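Local coordinates for protein L-Ribose isomerase (Acinetobacter, PDB 4Q0S) that isomerises L-ribose, a non-natural sugar, probably to L-ribulose, in a cupin barrel that holds a cobalt ion and binds the substrate-like alcohol D-ribitol, at residues P223-A228 with R254-I259; I51-D56 with E72-F77; Y219-T224 with P235-M240; L36-T41 with D103-V108. All coordinates share one frame; numbering follows the deposited sequence.

Interactions 2 and 4 are buried and hold neighbouring parts of one cupin sheet: strands 73-82 and 101-108 pair directly, through backbone bonds of I75 and F77 with I107 and L105. Interaction 2 is strand pairing between main chains, whereas interaction 4 fixes a loop to a strand mainly through one tyrosine. Interactions 1 and 3 lie farther out, in loops, and share P223 and T224; the first is a sparse surface contact of methyl groups beside a buried arginine that grips ribitol, the second a partly buried cluster of rings and sulfur. D-ribitol connects interactions 1 and 2, where R254 packs on F53, I51 and I76; K104 and M106 of interaction 4 reach the same ligand, and the R254-E222 salt bridge ties interaction 1 to interaction 3.

Interaction 1 (P223-A228 with R254-I259); sequences PTEAAA and RLQTAI. With RB0 (D-ribitol), chain C.
Beside the D-ribitol pocket of the cupin barrel, T224 lies against R254 and L255 where two surface loops meet. The R254 guanidinium presents one edge to the ligand, and two neighbouring N-H groups converge on a single hydroxyl oxygen: R254 NE donates to RB0 O1 at 3.1 Å and R254 NH1 donates to RB0 O1 at 3.0 Å. Both bonds are bent (143° and 146°), as sharing one acceptor requires. NH1 also forms a salt bridge with E222, which should help to fix the rotation of the group. An arginine suits this place because its long arm, with CG turned opposite to the backbone N (chi1 -158°) and a bend at chi2, can hold a ribitol hydroxyl and an acidic residue together. On the protein side, R254 NH2 is met obliquely by T224 CG2 at 3.4 Å. The same methyl presses on L255, with T224 CG2 to L255 CD2 only 3.5 Å, although T224 is poorly ordered. Threonine and leucine cross here at about a right angle, offering apolar branches to each other. L255 CD1 reaches P223 O at 4.0 Å, and the aliphatic part of E225 rests on the L255 carbonyl, E225 CB lying 3.7 Å from L255 O.

Interaction 2 (I51-D56 with E72-F77); sequences IVFGAD and EAMIIF. With RB0 (D-ribitol), chain C.
With chi1 at -59°, F53 CG lies beside its backbone N, opposite the carbonyl carbon, and M74, at 72°, holds CG between its N and carbonyl carbon; these torsions bring sulfur to ring in a Met-aromatic contact at the edge of the cupin sheet. M74 SD stands 3.7 Å from F53 CZ and 5.0 Å from the ring centroid of F53. It approaches the ring edge, 84° off the normal, while I51 CG2 lies over one face. Beneath them strand 50-52, outermost in its sheet within the chain, runs antiparallel to strand 73-82. I51 and M74 form a hydrogen-bonded pair: I51 N donates to M74 O at 2.7 Å, and M74 N returns a bond to I51 O at 2.9 Å. V52 and A73, the non-hydrogen-bonded pair, face the other side of the sheet, where the small A73 methyl fits against V52. F53 N then bonds to E72 O at 3.0 Å, just as the chain leaves the strand through an inverse gamma turn centred on F53. E72 itself is held by a salt bridge with R171. F53 and I76 line the ribitol pocket, and I51 CD1, from the same face as M74, backs I76 CD1 at 3.8 Å. F53 CZ lies 3.8 Å from RB0 O1, and I76 CD1 packs 3.7 Å from RB0 C2.

Interaction 3 (Y219-T224 with P235-M240); sequences YSHEPT and PSWLGM
Y219, H221 and W237 form an aromatic cluster, with M240 laid against the histidine, that ties the chain leaving strand 211-217 to a type II beta turn, W237 to M240, in the long loop before strand 244-245. The imidazole of H221 is clamped from both faces. Over one lies M240 SD, 3.8 Å from the H221 ring centroid and 14° off its normal; over the opposite one is Y219 CD2, nearer the rim. M240 reaches there because its CG stands opposite to the backbone N (chi1 -176°) and the chain bends only at its last torsion, which carries the polarisable sulfur over the ring. W237 completes the enclosure: H221 points an edge at the tryptophan face, planes at 81°, with H221 CE1 3.6 Å from W237 CE3. Tryptophan offers a face broad enough for histidine while its far corner meets tyrosine, W237 CZ3 sitting over the centre of the Y219 ring in an oblique contact. Both imidazole nitrogens have partners, as burial demands. NE2 bonds to E97 O, and a water bridges H221 ND1 at 2.9 Å to W237 O at 2.8 Å. That carbonyl also accepts the turn-closing bond from M240 N at 3.0 Å. G239, with positive phi, suits the third turn position, and beyond it P223 CD rests 3.5 Å from M240 O.

Interaction 4 (L36-T41 with D103-V108); sequences LRYPIT and DKLMIV
Before Y38 meets D103 and L105, the chain must leave helix 19-35, and L36 and R37 make that exit through a Schellman motif with R37, at positive phi, as its C-prime residue. Y38 follows and carries the contact. Swung opposite to its backbone N (chi1 -166°), its ring slides over L105 in a CH-pi contact: L105 CB lies 3.6 Å from the centroid of the Y38 ring, 10° off the normal. L105 CD2 adds a touch at 3.6 Å to Y38 CB. At the ring's far end the hydroxyl donates to the acid, Y38 OH to D103 OD1 being 2.6 Å, and meets that oxygen from above the carboxylate plane, 44° out of it. A tyrosine thus suits a place needing an apolar face and a polar end; S79 OG also bonds to its OH. The other carboxylate oxygen, D103 OD2, forms a salt bridge with K190 of a neighbouring subunit. P39 lays its CD over the opposite face of the tyrosine ring and centres an inverse gamma turn. I40 ends the contact, with I40 CD1 4.4 Å from L105 CD2. Between D103 and L105, K104 points the other way, to its salt bridge with E215. As in any beta strand the side chains alternate; in this cupin barrel helix and loop cover the Y38-facing side, and the other, with K104 and M106, lines the ribitol pocket.

Interaction 1 (P223-A228 with R254-I259)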
loop_
_atom_site.group_PDB
_atom_site.type_symbol
_atom_site.label_atom_id
_atom_site.label_comp_id
_atom_site.label_asym_id
_atom_site.label_seq_id
_atom_site.Cartn_x
_atom_site.Cartn_y
_atom_site.Cartn_z
ATOM N N PRO A 223 -6.634 6.030 32.082
ATOM C CA PRO A 223 -5.975 7.229 32.620
ATOM C C PRO A 223 -4.453 7.099 32.472
ATOM O O PRO A 223 -3.708 7.206 33.450
ATOM C CB PRO A 223 -6.415 7.235 34.084
ATOM C CG PRO A 223 -7.750 6.537 34.042
ATOM C CD PRO A 223 -7.461 5.386 33.116
ATOM N N THR A 224 -4.005 6.867 31.239
ATOM C CA THR A 224 -2.586 6.697 30.932
ATOM C C THR A 224 -1.753 7.967 31.090
ATOM O O THR A 224 -2.174 8.935 31.729
ATOM C CB THR A 224 -2.385 6.173 29.487
ATOM O OG1 THR A 224 -2.860 7.148 28.551
ATOM C CG2 THR A 224 -3.139 4.864 29.282
ATOM N N GLU A 225 -0.563 7.941 30.495
ATOM C CA GLU A 225 0.371 9.060 30.549
ATOM C C GLU A 225 0.026 10.112 29.495
ATOM O O GLU A 225 0.120 11.314 29.749
ATOM C CB GLU A 225 1.801 8.546 30.330
ATOM C CG GLU A 225 2.828 9.053 31.338
ATOM C CD GLU A 225 3.096 10.543 31.219
ATOM O OE1 GLU A 225 2.155 11.343 31.412
ATOM O OE2 GLU A 225 4.254 10.917 30.932
ATOM N N ALA A 226 -0.376 9.655 28.313
ATOM C CA ALA A 226 -0.733 10.559 27.226
ATOM C C ALA A 226 -2.198 10.970 27.320
ATOM O O ALA A 226 -2.690 11.739 26.493
ATOM C CB ALA A 226 -0.464 9.891 25.881
ATOM N N ALA A 227 -2.888 10.455 28.335
ATOM C CA ALA A 227 -4.299 10.765 28.540
ATOM C C ALA A 227 -4.584 11.117 30.000
ATOM O O ALA A 227 -5.577 10.667 30.575
ATOM C CB ALA A 227 -5.160 9.580 28.107
ATOM N N ALA A 228 -3.710 11.926 30.593
ATOM C CA ALA A 228 -3.872 12.335 31.984
ATOM C C ALA A 228 -3.982 13.853 32.101
ATOM O O ALA A 228 -2.989 14.538 32.349
ATOM C CB ALA A 228 -2.697 11.829 32.818
ATOM N N ARG A 254 1.574 -0.700 32.539
ATOM C CA ARG A 254 0.760 -0.383 31.372
ATOM C C ARG A 254 0.597 1.127 31.182
ATOM O O ARG A 254 0.773 1.644 30.078
ATOM C CB ARG A 254 -0.619 -1.038 31.513
ATOM C CG ARG A 254 -1.370 -1.259 30.201
ATOM C CD ARG A 254 -1.645 0.038 29.451
ATOM N NE ARG A 254 -2.390 -0.194 28.215
ATOM C CZ ARG A 254 -2.691 0.754 27.333
ATOM N NH1 ARG A 254 -3.375 0.448 26.238
ATOM N NH2 ARG A 254 -2.306 2.007 27.542
ATOM N N LEU A 255 0.272 1.830 32.261
ATOM C CA LEU A 255 0.050 3.273 32.203
ATOM C C LEU A 255 1.297 4.163 32.109
ATOM O O LEU A 255 1.178 5.389 32.114
ATOM C CB LEU A 255 -0.794 3.712 33.404
ATOM C CG LEU A 255 -2.160 3.034 33.576
ATOM C CD1 LEU A 255 -2.824 3.546 34.843
ATOM C CD2 LEU A 255 -3.041 3.310 32.363
ATOM N N GLN A 256 2.483 3.565 32.027
ATOM C CA GLN A 256 3.710 4.359 31.926
ATOM C C GLN A 256 4.946 3.550 31.558
ATOM O O GLN A 256 5.180 2.469 32.101
ATOM C CB GLN A 256 3.995 5.099 33.236
ATOM C CG GLN A 256 5.267 5.940 33.172
ATOM C CD GLN A 256 5.731 6.435 34.529
ATOM O OE1 GLN A 256 5.027 7.189 35.203
ATOM N NE2 GLN A 256 6.925 6.011 34.937
ATOM N N THR A 257 5.742 4.092 30.642
ATOM C CA THR A 257 6.962 3.436 30.198
ATOM C C THR A 257 8.175 4.175 30.747
ATOM O O THR A 257 8.308 5.386 30.572
ATOM C CB THR A 257 7.059 3.414 28.664
ATOM O OG1 THR A 257 5.875 2.819 28.119
ATOM C CG2 THR A 257 8.274 2.609 28.220
ATOM N N ALA A 258 9.058 3.440 31.410
ATOM C CA ALA A 258 10.258 4.027 31.985
ATOM C C ALA A 258 11.323 4.216 30.912
ATOM O O ALA A 258 11.955 3.254 30.475
ATOM C CB ALA A 258 10.788 3.136 33.098
ATOM N N ILE A 259 11.513 5.458 30.483
ATOM C CA ILE A 259 12.509 5.766 29.463
ATOM C C ILE A 259 13.671 6.514 30.108
ATOM O O ILE A 259 13.517 7.646 30.573
ATOM C CB ILE A 259 11.900 6.629 28.334
ATOM C CG1 ILE A 259 10.665 5.932 27.762
ATOM C CG2 ILE A 259 12.931 6.842 27.226
ATOM C CD1 ILE A 259 9.887 6.762 26.757
HETATM C C1 RB0 C . -4.014 -3.169 25.338
HETATM O O1 RB0 C . -3.195 -2.570 26.328
HETATM C C2 RB0 C . -4.924 -2.114 24.725
HETATM O O2 RB0 C . -5.939 -1.749 25.657
HETATM C C3 RB0 C . -5.544 -2.631 23.410
HETATM O O3 RB0 C . -6.202 -1.567 22.738
HETATM C C4 RB0 C . -6.522 -3.793 23.618
HETATM O O4 RB0 C . -6.987 -3.802 24.959
HETATM C C5 RB0 C . -5.840 -5.120 23.293
HETATM O O5 RB0 C . -6.793 -6.181 23.323
#

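Interaction 2 (I51-D56 with E72-F77)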
loop_
_atom_site.group_PDB
_atom_site.type_symbol
_atom_site.label_atom_id
_atom_site.label_comp_id
_atom_site.label_asym_id
_atom_site.label_seq_id
_atom_site.Cartn_x
_atom_site.Cartn_y
_atom_site.Cartn_z
ATOM N N ILE A 51 4.630 0.459 24.777
ATOM C CA ILE A 51 4.228 -0.093 26.069
ATOM C C ILE A 51 4.974 -1.354 26.503
ATOM O O ILE A 51 5.170 -2.284 25.722
ATOM C CB ILE A 51 2.711 -0.406 26.049
ATOM C CG1 ILE A 51 1.935 0.843 25.628
ATOM C CG2 ILE A 51 2.237 -0.883 27.424
ATOM C CD1 ILE A 51 0.489 0.549 25.216
ATOM N N VAL A 52 5.391 -1.377 27.762
ATOM C CA VAL A 52 6.078 -2.531 28.336
ATOM C C VAL A 52 5.215 -2.894 29.547
ATOM O O VAL A 52 5.038 -2.077 30.452
ATOM C CB VAL A 52 7.514 -2.166 28.778
ATOM C CG1 VAL A 52 8.215 -3.389 29.351
ATOM C CG2 VAL A 52 8.298 -1.621 27.581
ATOM N N PHE A 53 4.668 -4.107 29.550
ATOM C CA PHE A 53 3.774 -4.542 30.623
ATOM C C PHE A 53 4.430 -5.105 31.879
ATOM O O PHE A 53 4.374 -6.310 32.136
ATOM C CB PHE A 53 2.768 -5.561 30.078
ATOM C CG PHE A 53 1.907 -5.031 28.954
ATOM C CD1 PHE A 53 2.323 -5.139 27.629
ATOM C CD2 PHE A 53 0.682 -4.427 29.226
ATOM C CE1 PHE A 53 1.528 -4.656 26.589
ATOM C CE2 PHE A 53 -0.123 -3.938 28.194
ATOM C CZ PHE A 53 0.301 -4.053 26.873
ATOM N N GLY A 54 5.035 -4.230 32.668
ATOM C CA GLY A 54 5.670 -4.678 33.893
ATOM C C GLY A 54 7.179 -4.562 33.912
ATOM O O GLY A 54 7.843 -4.721 32.886
ATOM N N ALA A 55 7.712 -4.300 35.102
ATOM C CA ALA A 55 9.146 -4.140 35.324
ATOM C C ALA A 55 10.018 -5.258 34.758
ATOM O O ALA A 55 11.073 -4.992 34.186
ATOM C CB ALA A 55 9.414 -3.990 36.820
ATOM N N ASP A 56 9.596 -6.505 34.920
ATOM C CA ASP A 56 10.391 -7.613 34.412
ATOM C C ASP A 56 10.254 -7.807 32.901
ATOM O O ASP A 56 10.848 -8.726 32.332
ATOM C CB ASP A 56 10.026 -8.911 35.142
ATOM C CG ASP A 56 8.538 -9.180 35.140
ATOM O OD1 ASP A 56 7.924 -9.117 34.054
ATOM O OD2 ASP A 56 7.981 -9.461 36.223
ATOM N N GLU A 72 6.111 -9.321 27.080
ATOM C CA GLU A 72 4.843 -8.627 26.930
ATOM C C GLU A 72 5.107 -7.134 26.771
ATOM O O GLU A 72 5.372 -6.411 27.739
ATOM C CB GLU A 72 3.936 -8.937 28.135
ATOM C CG GLU A 72 3.817 -10.453 28.350
ATOM C CD GLU A 72 2.865 -10.874 29.462
ATOM O OE1 GLU A 72 2.634 -10.090 30.406
ATOM O OE2 GLU A 72 2.361 -12.013 29.389
ATOM N N ALA A 73 5.046 -6.697 25.515
ATOM C CA ALA A 73 5.293 -5.314 25.141
ATOM C C ALA A 73 4.734 -5.100 23.737
ATOM O O ALA A 73 4.699 -6.026 22.918
ATOM C CB ALA A 73 6.784 -5.029 25.162
ATOM N N MET A 74 4.310 -3.874 23.452
ATOM C CA MET A 74 3.733 -3.572 22.153
ATOM C C MET A 74 3.662 -2.077 21.952
ATOM O O MET A 74 3.919 -1.296 22.870
ATOM C CB MET A 74 2.311 -4.122 22.079
ATOM C CG MET A 74 1.347 -3.312 22.942
ATOM S SD MET A 74 -0.251 -4.083 23.173
ATOM C CE MET A 74 -0.872 -4.005 21.480
ATOM N N ILE A 75 3.277 -1.691 20.743
ATOM C CA ILE A 75 3.133 -0.287 20.403
ATOM C C ILE A 75 1.699 -0.049 19.975
ATOM O O ILE A 75 1.107 -0.885 19.294
ATOM C CB ILE A 75 4.062 0.111 19.232
ATOM C CG1 ILE A 75 5.518 0.045 19.684
ATOM C CG2 ILE A 75 3.696 1.508 18.726
ATOM C CD1 ILE A 75 6.494 0.463 18.626
ATOM N N ILE A 76 1.139 1.082 20.385
ATOM C CA ILE A 76 -0.219 1.423 20.001
ATOM C C ILE A 76 -0.251 2.882 19.589
ATOM O O ILE A 76 0.196 3.749 20.337
ATOM C CB ILE A 76 -1.228 1.233 21.160
ATOM C CG1 ILE A 76 -1.264 -0.236 21.593
ATOM C CG2 ILE A 76 -2.619 1.681 20.714
ATOM C CD1 ILE A 76 -2.201 -0.511 22.776
ATOM N N PHE A 77 -0.744 3.138 18.380
ATOM C CA PHE A 77 -0.879 4.496 17.874
ATOM C C PHE A 77 -2.383 4.693 17.774
ATOM O O PHE A 77 -3.043 4.122 16.906
ATOM C CB PHE A 77 -0.233 4.650 16.491
ATOM C CG PHE A 77 1.266 4.517 16.495
ATOM C CD1 PHE A 77 2.056 5.364 17.268
ATOM C CD2 PHE A 77 1.894 3.565 15.700
ATOM C CE1 PHE A 77 3.453 5.263 17.246
ATOM C CE2 PHE A 77 3.287 3.454 15.667
ATOM C CZ PHE A 77 4.067 4.305 16.440
HETATM C C1 RB0 C . -4.014 -3.169 25.338
HETATM O O1 RB0 C . -3.195 -2.570 26.328
HETATM C C2 RB0 C . -4.924 -2.114 24.725
HETATM O O2 RB0 C . -5.939 -1.749 25.657
HETATM C C3 RB0 C . -5.544 -2.631 23.410
HETATM O O3 RB0 C . -6.202 -1.567 22.738
HETATM C C4 RB0 C . -6.522 -3.793 23.618
HETATM O O4 RB0 C . -6.987 -3.802 24.959
HETATM C C5 RB0 C . -5.840 -5.120 23.293
HETATM O O5 RB0 C . -6.793 -6.181 23.323
#

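Interaction 3 (Y219-T224 with P235-M240)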
loop_
_atom_site.group_PDB
_atom_site.type_symbol
_atom_site.label_atom_id
_atom_site.label_comp_id
_atom_site.label_asym_id
_atom_site.label_seq_id
_atom_site.Cartn_x
_atom_site.Cartn_y
_atom_site.Cartn_z
ATOM N N TYR A 219 -15.146 2.998 23.167
ATOM C CA TYR A 219 -14.258 3.892 23.908
ATOM C C TYR A 219 -13.243 3.220 24.828
ATOM O O TYR A 219 -13.561 2.269 25.540
ATOM C CB TYR A 219 -15.083 4.886 24.724
ATOM C CG TYR A 219 -14.280 6.042 25.271
ATOM C CD1 TYR A 219 -13.929 7.119 24.458
ATOM C CD2 TYR A 219 -13.878 6.067 26.607
ATOM C CE1 TYR A 219 -13.200 8.195 24.963
ATOM C CE2 TYR A 219 -13.148 7.141 27.128
ATOM C CZ TYR A 219 -12.815 8.200 26.299
ATOM O OH TYR A 219 -12.115 9.269 26.807
ATOM N N SER A 220 -12.018 3.740 24.820
ATOM C CA SER A 220 -10.956 3.201 25.658
ATOM C C SER A 220 -10.767 4.055 26.923
ATOM O O SER A 220 -10.257 5.175 26.863
ATOM C CB SER A 220 -9.654 3.138 24.858
ATOM O OG SER A 220 -8.634 2.490 25.590
ATOM N N HIS A 221 -11.197 3.519 28.062
ATOM C CA HIS A 221 -11.066 4.211 29.345
ATOM C C HIS A 221 -9.699 3.869 29.931
ATOM O O HIS A 221 -9.520 2.801 30.513
ATOM C CB HIS A 221 -12.158 3.751 30.320
ATOM C CG HIS A 221 -13.552 3.975 29.823
ATOM N ND1 HIS A 221 -14.172 5.206 29.868
ATOM C CD2 HIS A 221 -14.442 3.127 29.256
ATOM C CE1 HIS A 221 -15.383 5.106 29.350
ATOM N NE2 HIS A 221 -15.571 3.854 28.971
ATOM N N GLU A 222 -8.737 4.772 29.777
ATOM C CA GLU A 222 -7.393 4.535 30.291
ATOM C C GLU A 222 -6.700 5.811 30.758
ATOM O O GLU A 222 -6.237 6.607 29.940
ATOM C CB GLU A 222 -6.522 3.874 29.219
ATOM C CG GLU A 222 -7.029 2.531 28.728
ATOM C CD GLU A 222 -6.168 1.960 27.612
ATOM O OE1 GLU A 222 -5.990 2.652 26.585
ATOM O OE2 GLU A 222 -5.671 0.820 27.762
ATOM N N PRO A 223 -6.634 6.030 32.082
ATOM C CA PRO A 223 -5.975 7.229 32.620
ATOM C C PRO A 223 -4.453 7.099 32.472
ATOM O O PRO A 223 -3.708 7.206 33.450
ATOM C CB PRO A 223 -6.415 7.235 34.084
ATOM C CG PRO A 223 -7.750 6.537 34.042
ATOM C CD PRO A 223 -7.461 5.386 33.116
ATOM N N THR A 224 -4.005 6.867 31.239
ATOM C CA THR A 224 -2.586 6.697 30.932
ATOM C C THR A 224 -1.753 7.967 31.090
ATOM O O THR A 224 -2.174 8.935 31.729
ATOM C CB THR A 224 -2.385 6.173 29.487
ATOM O OG1 THR A 224 -2.860 7.148 28.551
ATOM C CG2 THR A 224 -3.139 4.864 29.282
ATOM N N PRO A 235 -19.331 12.653 34.119
ATOM C CA PRO A 235 -18.731 12.611 35.456
ATOM C C PRO A 235 -18.043 11.300 35.827
ATOM O O PRO A 235 -16.834 11.274 36.057
ATOM C CB PRO A 235 -19.912 12.934 36.362
ATOM C CG PRO A 235 -20.647 13.951 35.548
ATOM C CD PRO A 235 -20.640 13.334 34.160
ATOM N N SER A 236 -18.814 10.216 35.872
ATOM C CA SER A 236 -18.285 8.902 36.230
ATOM C C SER A 236 -17.034 8.495 35.452
ATOM O O SER A 236 -16.129 7.878 36.008
ATOM C CB SER A 236 -19.365 7.833 36.048
ATOM O OG SER A 236 -19.764 7.730 34.692
ATOM N N TRP A 237 -16.982 8.833 34.168
ATOM C CA TRP A 237 -15.838 8.488 33.329
ATOM C C TRP A 237 -14.501 8.920 33.925
ATOM O O TRP A 237 -13.464 8.327 33.630
ATOM C CB TRP A 237 -15.994 9.122 31.947
ATOM C CG TRP A 237 -17.077 8.515 31.110
ATOM C CD1 TRP A 237 -18.298 8.074 31.534
ATOM C CD2 TRP A 237 -17.063 8.347 29.688
ATOM N NE1 TRP A 237 -19.049 7.647 30.464
ATOM C CE2 TRP A 237 -18.314 7.806 29.318
ATOM C CE3 TRP A 237 -16.114 8.608 28.688
ATOM C CZ2 TRP A 237 -18.644 7.520 27.986
ATOM C CZ3 TRP A 237 -16.442 8.325 27.365
ATOM C CH2 TRP A 237 -17.699 7.787 27.028
ATOM N N LEU A 238 -14.529 9.955 34.759
ATOM C CA LEU A 238 -13.317 10.476 35.384
ATOM C C LEU A 238 -12.585 9.436 36.229
ATOM O O LEU A 238 -13.142 8.890 37.182
ATOM C CB LEU A 238 -13.659 11.692 36.249
ATOM C CG LEU A 238 -12.498 12.376 36.973
ATOM C CD1 LEU A 238 -11.453 12.847 35.972
ATOM C CD2 LEU A 238 -13.038 13.550 37.775
ATOM N N GLY A 239 -11.331 9.171 35.870
ATOM C CA GLY A 239 -10.530 8.201 36.595
ATOM C C GLY A 239 -10.919 6.755 36.334
ATOM O O GLY A 239 -10.208 5.828 36.723
ATOM N N MET A 240 -12.054 6.561 35.672
ATOM C CA MET A 240 -12.552 5.228 35.355
ATOM C C MET A 240 -11.508 4.374 34.637
ATOM O O MET A 240 -10.892 4.817 33.665
ATOM C CB MET A 240 -13.801 5.351 34.484
ATOM C CG MET A 240 -14.479 4.040 34.155
ATOM S SD MET A 240 -15.854 4.315 33.025
ATOM C CE MET A 240 -17.043 5.103 34.116
HETATM O O HOH W 1 -12.773 7.433 31.028
#

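Interaction 4 (L36-T41 with D103-V108)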
loop_
_atom_site.group_PDB
_atom_site.type_symbol
_atom_site.label_atom_id
_atom_site.label_comp_id
_atom_site.label_asym_id
_atom_site.label_seq_id
_atom_site.Cartn_x
_atom_site.Cartn_y
_atom_site.Cartn_z
ATOM N N LEU A 36 1.720 1.436 5.575
ATOM C CA LEU A 36 0.514 0.620 5.487
ATOM C C LEU A 36 -0.738 1.496 5.453
ATOM O O LEU A 36 -1.857 1.018 5.640
ATOM C CB LEU A 36 0.460 -0.357 6.663
ATOM C CG LEU A 36 1.615 -1.362 6.713
ATOM C CD1 LEU A 36 1.696 -2.005 8.107
ATOM C CD2 LEU A 36 1.430 -2.422 5.625
ATOM N N ARG A 37 -0.522 2.783 5.212
ATOM C CA ARG A 37 -1.585 3.779 5.114
ATOM C C ARG A 37 -2.414 4.048 6.366
ATOM O O ARG A 37 -3.598 4.372 6.261
ATOM C CB ARG A 37 -2.531 3.443 3.950
ATOM C CG ARG A 37 -1.843 3.310 2.584
ATOM C CD ARG A 37 -2.881 3.074 1.481
ATOM N NE ARG A 37 -2.278 2.962 0.152
ATOM C CZ ARG A 37 -1.800 3.988 -0.547
ATOM N NH1 ARG A 37 -1.849 5.215 -0.049
ATOM N NH2 ARG A 37 -1.286 3.791 -1.750
ATOM N N TYR A 38 -1.820 3.913 7.550
ATOM C CA TYR A 38 -2.575 4.234 8.762
ATOM C C TYR A 38 -2.290 5.730 8.969
ATOM O O TYR A 38 -1.143 6.169 8.862
ATOM C CB TYR A 38 -2.094 3.420 9.972
ATOM C CG TYR A 38 -3.075 3.488 11.126
ATOM C CD1 TYR A 38 -4.278 2.771 11.089
ATOM C CD2 TYR A 38 -2.848 4.334 12.208
ATOM C CE1 TYR A 38 -5.232 2.904 12.106
ATOM C CE2 TYR A 38 -3.794 4.479 13.224
ATOM C CZ TYR A 38 -4.985 3.763 13.168
ATOM O OH TYR A 38 -5.926 3.924 14.169
ATOM N N PRO A 39 -3.328 6.531 9.258
ATOM C CA PRO A 39 -3.164 7.976 9.461
ATOM C C PRO A 39 -2.499 8.375 10.774
ATOM O O PRO A 39 -3.163 8.827 11.703
ATOM C CB PRO A 39 -4.595 8.493 9.361
ATOM C CG PRO A 39 -5.373 7.380 10.027
ATOM C CD PRO A 39 -4.739 6.132 9.426
ATOM N N ILE A 40 -1.183 8.214 10.839
ATOM C CA ILE A 40 -0.427 8.557 12.032
ATOM C C ILE A 40 0.021 10.020 12.027
ATOM O O ILE A 40 0.773 10.446 11.154
ATOM C CB ILE A 40 0.805 7.642 12.165
ATOM C CG1 ILE A 40 0.342 6.198 12.404
ATOM C CG2 ILE A 40 1.709 8.131 13.297
ATOM C CD1 ILE A 40 1.463 5.220 12.588
ATOM N N THR A 41 -0.457 10.780 13.005
ATOM C CA THR A 41 -0.110 12.190 13.142
ATOM C C THR A 41 1.069 12.330 14.103
ATOM O O THR A 41 1.438 11.373 14.780
ATOM C CB THR A 41 -1.293 13.000 13.702
ATOM O OG1 THR A 41 -1.712 12.426 14.947
ATOM C CG2 THR A 41 -2.460 12.985 12.726
ATOM N N ASP A 103 -10.112 3.898 17.474
ATOM C CA ASP A 103 -9.378 3.343 16.338
ATOM C C ASP A 103 -7.894 3.479 16.650
ATOM O O ASP A 103 -7.426 4.567 16.977
ATOM C CB ASP A 103 -9.709 4.135 15.058
ATOM C CG ASP A 103 -9.317 3.397 13.779
ATOM O OD1 ASP A 103 -8.219 2.809 13.735
ATOM O OD2 ASP A 103 -10.104 3.415 12.808
ATOM N N LYS A 104 -7.160 2.375 16.565
ATOM C CA LYS A 104 -5.730 2.399 16.820
ATOM C C LYS A 104 -5.016 1.352 15.982
ATOM O O LYS A 104 -5.632 0.413 15.479
ATOM C CB LYS A 104 -5.434 2.133 18.296
ATOM C CG LYS A 104 -5.634 0.679 18.713
ATOM C CD LYS A 104 -6.662 0.549 19.838
ATOM C CE LYS A 104 -8.052 0.973 19.383
ATOM N NZ LYS A 104 -9.107 0.709 20.421
ATOM N N LEU A 105 -3.711 1.536 15.831
ATOM C CA LEU A 105 -2.874 0.611 15.094
ATOM C C LEU A 105 -1.981 -0.008 16.159
ATOM O O LEU A 105 -1.401 0.706 16.970
ATOM C CB LEU A 105 -2.010 1.355 14.076
ATOM C CG LEU A 105 -1.244 0.431 13.130
ATOM C CD1 LEU A 105 -2.247 -0.318 12.258
ATOM C CD2 LEU A 105 -0.284 1.243 12.258
ATOM N N MET A 106 -1.889 -1.331 16.172
ATOM C CA MET A 106 -1.063 -2.005 17.156
ATOM C C MET A 106 0.055 -2.761 16.462
ATOM O O MET A 106 -0.166 -3.453 15.469
ATOM C CB MET A 106 -1.915 -2.958 17.998
ATOM C CG MET A 106 -3.109 -2.262 18.641
ATOM S SD MET A 106 -4.051 -3.287 19.778
ATOM C CE MET A 106 -4.798 -4.436 18.673
ATOM N N ILE A 107 1.263 -2.609 16.984
ATOM C CA ILE A 107 2.408 -3.278 16.405
ATOM C C ILE A 107 3.088 -4.166 17.436
ATOM O O ILE A 107 3.561 -3.700 18.472
ATOM C CB ILE A 107 3.405 -2.252 15.831
ATOM C CG1 ILE A 107 2.678 -1.362 14.818
ATOM C CG2 ILE A 107 4.582 -2.976 15.176
ATOM C CD1 ILE A 107 3.563 -0.349 14.137
ATOM N N VAL A 108 3.125 -5.454 17.124
ATOM C CA VAL A 108 3.713 -6.456 17.986
ATOM C C VAL A 108 4.827 -7.178 17.240
ATOM O O VAL A 108 4.615 -7.742 16.164
ATOM C CB VAL A 108 2.642 -7.474 18.423
ATOM C CG1 VAL A 108 3.259 -8.536 19.300
ATOM C CG2 VAL A 108 1.517 -6.748 19.154
#